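Local coordinates for protein Bis(5'-nucleosyl)-tetraphosphatase [asymmetrical] (Caenorhabditis elegans, PDB 1KTG) that hydrolyses diadenosine tetraphosphate asymmetrically into AMP and ATP, using divalent metal ions such as magnesium, at residues I10-A15 and W107-L112. Sequence-based numbering, arbitrary orientation.
Sequences IYRKLA and WKWCEL. With MG (magnesium ion), chain E.
Trp109 carries the whole of the 107-112 side of this contact, and Arg12 and Ile10 supply most of what it meets. The side chain of Trp109 leaves its backbone toward 10-15, and the Arg12 guanidinium lies flat on one face of the indole, the planes only 3° apart. Arg12 CZ sits over the face of the five-membered ring, 3.5 Å from its centroid, which meets the geometry of a cation-pi pair. The aliphatic part follows the same face: Arg12 CD stands 3.6 Å from the centroid of the six-membered ring, a CH-pi contact. Two torsional features explain this long overlap: chi1 of 75° sets CG between the backbone N and carbonyl carbon, and the chain then runs extended to NE. Arg12 NH1 and Trp109 NE1 are 3.4 Å apart, but both are donors, so the proximity reflects stacking. At the far end of the indole, Ile10 CG2 reaches Trp109 CH2 at 3.8 Å. Within the Nudix fold the strands concerned, 3-14 and 104-110, are not partners; both pair with 17-25, and their segment axes pass 8.4 Å apart, a spacing bridged by side chains. The N-to-C directions of these two short segments differ by 57°. Glu19 of that intervening strand fixes the guanidinium through a salt bridge to Arg12 NH2 and also touches Trp109. Past Cys110, Glu111 occupies the N-cap position of helix 112-119. Its OE2 binds a magnesium ion at 2.1 Å, together with two waters, while OE1 makes a salt bridge with Lys17; this ion is distinct from the one held by Glu52, Glu56 and Glu103.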
ATOM      1  N   ILE A  10       4.371   0.200   0.003  1.00  7.08           N
ATOM      2  CA  ILE A  10       5.651   0.329  -0.669  1.00  6.86           C
ATOM      3  C   ILE A  10       6.331   1.622  -0.254  1.00  6.55           C
ATOM      4  O   ILE A  10       5.695   2.676  -0.234  1.00  6.95           O
ATOM      5  CB  ILE A  10       5.434   0.395  -2.180  1.00  7.10           C
ATOM      6  CG1 ILE A  10       4.653  -0.829  -2.685  1.00  8.11           C
ATOM      7  CG2 ILE A  10       6.779   0.589  -2.891  1.00  7.13           C
ATOM      8  CD1 ILE A  10       5.333  -2.139  -2.467  1.00  9.35           C
ATOM      9  N   TYR A  11       7.618   1.538   0.065  1.00  6.13           N
ATOM     10  CA  TYR A  11       8.409   2.728   0.350  1.00  5.93           C
ATOM     11  C   TYR A  11       9.716   2.648  -0.397  1.00  6.25           C
ATOM     12  O   TYR A  11      10.149   1.572  -0.841  1.00  6.40           O
ATOM     13  CB  TYR A  11       8.687   2.897   1.847  1.00  6.16           C
ATOM     14  CG  TYR A  11       9.742   1.969   2.420  1.00  5.91           C
ATOM     15  CD1 TYR A  11      11.033   2.418   2.661  1.00  7.35           C
ATOM     16  CD2 TYR A  11       9.442   0.656   2.742  1.00  7.12           C
ATOM     17  CE1 TYR A  11      12.005   1.579   3.192  1.00  5.96           C
ATOM     18  CE2 TYR A  11      10.403  -0.189   3.278  1.00  6.44           C
ATOM     19  CZ  TYR A  11      11.681   0.271   3.502  1.00  7.40           C
ATOM     20  OH  TYR A  11      12.643  -0.578   4.041  1.00  6.31           O
ATOM     21  N   ARG A  12      10.346   3.804  -0.532  1.00  6.58           N
ATOM     22  CA  ARG A  12      11.675   3.886  -1.082  1.00  6.14           C
ATOM     23  C   ARG A  12      12.461   4.871  -0.240  1.00  7.00           C
ATOM     24  O   ARG A  12      11.895   5.597   0.591  1.00  6.46           O
ATOM     25  CB  ARG A  12      11.643   4.329  -2.542  1.00  6.15           C
ATOM     26  CG  ARG A  12      11.346   5.812  -2.735  1.00  5.42           C
ATOM     27  CD  ARG A  12      11.201   6.219  -4.191  1.00  5.48           C
ATOM     28  NE  ARG A  12      10.934   7.650  -4.326  1.00  4.84           N
ATOM     29  CZ  ARG A  12      10.779   8.274  -5.477  1.00  4.85           C
ATOM     30  NH1 ARG A  12      10.881   7.601  -6.631  1.00  2.98           N
ATOM     31  NH2 ARG A  12      10.548   9.580  -5.478  1.00  3.37           N
ATOM     32  N   LYS A  13      13.776   4.879  -0.433  1.00  7.45           N
ATOM     33  CA  LYS A  13      14.620   5.844   0.243  1.00  8.41           C
ATOM     34  C   LYS A  13      15.185   6.721  -0.869  1.00  8.15           C
ATOM     35  O   LYS A  13      15.863   6.229  -1.765  1.00  9.37           O
ATOM     36  CB  LYS A  13      15.716   5.146   1.054  1.00  8.98           C
ATOM     37  CG  LYS A  13      15.840   5.684   2.464  1.00 11.20           C
ATOM     38  CD  LYS A  13      16.799   4.891   3.316  1.00 13.21           C
ATOM     39  CE  LYS A  13      16.274   4.765   4.728  1.00 13.85           C
ATOM     40  NZ  LYS A  13      17.384   4.526   5.672  1.00 14.88           N
ATOM     41  N   LEU A  14      14.836   8.003  -0.865  1.00  7.19           N
ATOM     42  CA  LEU A  14      15.326   8.917  -1.887  1.00  6.57           C
ATOM     43  C   LEU A  14      16.302   9.893  -1.258  1.00  6.19           C
ATOM     44  O   LEU A  14      15.900  10.757  -0.485  1.00  5.52           O
ATOM     45  CB  LEU A  14      14.162   9.673  -2.524  1.00  6.23           C
ATOM     46  CG  LEU A  14      14.555  10.751  -3.528  1.00  6.44           C
ATOM     47  CD1 LEU A  14      15.300  10.167  -4.715  1.00  8.14           C
ATOM     48  CD2 LEU A  14      13.355  11.527  -3.989  1.00  5.86           C
ATOM     49  N   ALA A  15      17.584   9.749  -1.580  1.00  6.13           N
ATOM     50  CA  ALA A  15      18.615  10.598  -0.996  1.00  5.96           C
ATOM     51  C   ALA A  15      18.534  10.605   0.527  1.00  6.27           C
ATOM     52  O   ALA A  15      18.716  11.649   1.157  1.00  6.21           O
ATOM     53  CB  ALA A  15      18.521  12.024  -1.542  1.00  5.71           C
ATOM     54  N   TRP A 107      -0.286   8.868  -9.147  1.00  5.37           N
ATOM     55  CA  TRP A 107       0.430   8.348  -7.995  1.00  5.31           C
ATOM     56  C   TRP A 107       1.310   9.444  -7.446  1.00  5.20           C
ATOM     57  O   TRP A 107       1.488  10.476  -8.075  1.00  5.06           O
ATOM     58  CB  TRP A 107       1.271   7.110  -8.357  1.00  5.89           C
ATOM     59  CG  TRP A 107       2.565   7.384  -9.088  1.00  5.77           C
ATOM     60  CD1 TRP A 107       3.773   7.673  -8.524  1.00  5.98           C
ATOM     61  CD2 TRP A 107       2.786   7.355 -10.502  1.00  5.85           C
ATOM     62  NE1 TRP A 107       4.724   7.847  -9.501  1.00  8.01           N
ATOM     63  CE2 TRP A 107       4.144   7.647 -10.723  1.00  5.95           C
ATOM     64  CE3 TRP A 107       1.971   7.104 -11.608  1.00  5.03           C
ATOM     65  CZ2 TRP A 107       4.699   7.711 -11.998  1.00  7.02           C
ATOM     66  CZ3 TRP A 107       2.526   7.169 -12.874  1.00  6.68           C
ATOM     67  CH2 TRP A 107       3.873   7.473 -13.059  1.00  5.43           C
ATOM     68  N   LYS A 108       1.857   9.223  -6.259  1.00  5.65           N
ATOM     69  CA  LYS A 108       2.783  10.180  -5.664  1.00  5.18           C
ATOM     70  C   LYS A 108       3.695   9.473  -4.684  1.00  5.27           C
ATOM     71  O   LYS A 108       3.267   8.564  -3.965  1.00  4.94           O
ATOM     72  CB  LYS A 108       2.037  11.297  -4.940  1.00  5.51           C
ATOM     73  CG  LYS A 108       2.926  12.485  -4.581  1.00  5.61           C
ATOM     74  CD  LYS A 108       2.118  13.614  -3.939  1.00  6.50           C
ATOM     75  CE  LYS A 108       2.982  14.768  -3.443  1.00  5.02           C
ATOM     76  NZ  LYS A 108       2.204  15.682  -2.522  1.00  4.35           N
ATOM     77  N   TRP A 109       4.961   9.865  -4.677  1.00  5.50           N
ATOM     78  CA  TRP A 109       5.886   9.359  -3.667  1.00  5.48           C
ATOM     79  C   TRP A 109       5.854  10.400  -2.553  1.00  5.53           C
ATOM     80  O   TRP A 109       6.231  11.552  -2.760  1.00  5.69           O
ATOM     81  CB  TRP A 109       7.285   9.195  -4.240  1.00  5.00           C
ATOM     82  CG  TRP A 109       7.425   7.977  -5.100  1.00  5.51           C
ATOM     83  CD1 TRP A 109       7.417   7.926  -6.459  1.00  5.21           C
ATOM     84  CD2 TRP A 109       7.611   6.634  -4.648  1.00  5.66           C
ATOM     85  NE1 TRP A 109       7.581   6.629  -6.882  1.00  5.56           N
ATOM     86  CE2 TRP A 109       7.704   5.819  -5.784  1.00  6.11           C
ATOM     87  CE3 TRP A 109       7.704   6.036  -3.386  1.00  5.87           C
ATOM     88  CZ2 TRP A 109       7.893   4.437  -5.702  1.00  6.98           C
ATOM     89  CZ3 TRP A 109       7.896   4.661  -3.310  1.00  6.17           C
ATOM     90  CH2 TRP A 109       7.985   3.883  -4.460  1.00  6.62           C
ATOM     91  N   CYS A 110       5.408   9.991  -1.370  1.00  5.75           N
ATOM     92  CA  CYS A 110       5.145  10.925  -0.285  1.00  5.30           C
ATOM     93  C   CYS A 110       5.925  10.686   0.993  1.00  5.24           C
ATOM     94  O   CYS A 110       5.973   9.567   1.486  1.00  4.63           O
ATOM     95  CB  CYS A 110       3.669  10.845   0.108  1.00  5.24           C
ATOM     96  SG  CYS A 110       2.494  10.796  -1.263  1.00  6.58           S
ATOM     97  N   GLU A 111       6.493  11.765   1.533  1.00  4.75           N
ATOM     98  CA  GLU A 111       7.075  11.741   2.867  1.00  5.27           C
ATOM     99  C   GLU A 111       5.940  11.475   3.875  1.00  5.43           C
ATOM    100  O   GLU A 111       4.767  11.729   3.596  1.00  6.30           O
ATOM    101  CB  GLU A 111       7.804  13.044   3.174  1.00  5.29           C
ATOM    102  CG  GLU A 111       9.088  13.202   2.385  1.00  6.04           C
ATOM    103  CD  GLU A 111       9.836  14.478   2.734  1.00  6.96           C
ATOM    104  OE1 GLU A 111       9.824  14.858   3.921  1.00  6.95           O
ATOM    105  OE2 GLU A 111      10.448  15.080   1.827  1.00  6.83           O
ATOM    106  N   LEU A 112       6.291  10.944   5.036  1.00  5.31           N
ATOM    107  CA  LEU A 112       5.299  10.505   6.019  1.00  5.50           C
ATOM    108  C   LEU A 112       4.103  11.437   6.267  1.00  5.51           C
ATOM    109  O   LEU A 112       2.956  11.014   6.206  1.00  5.34           O
ATOM    110  CB  LEU A 112       5.985  10.226   7.349  1.00  5.40           C
ATOM    111  CG  LEU A 112       5.022   9.844   8.476  1.00  6.04           C
ATOM    112  CD1 LEU A 112       4.330   8.520   8.177  1.00  6.61           C
ATOM    113  CD2 LEU A 112       5.772   9.776   9.782  1.00  7.67           C
TER
HETATM  114 MG    MG E 501      10.895  15.122  -0.178  1.00 11.07          MG
HETATM  115  O   HOH W   1      12.051  13.269  -0.135  1.00 10.44           O
HETATM  116  O   HOH W   2       9.289  13.846  -0.839  1.00  7.48           O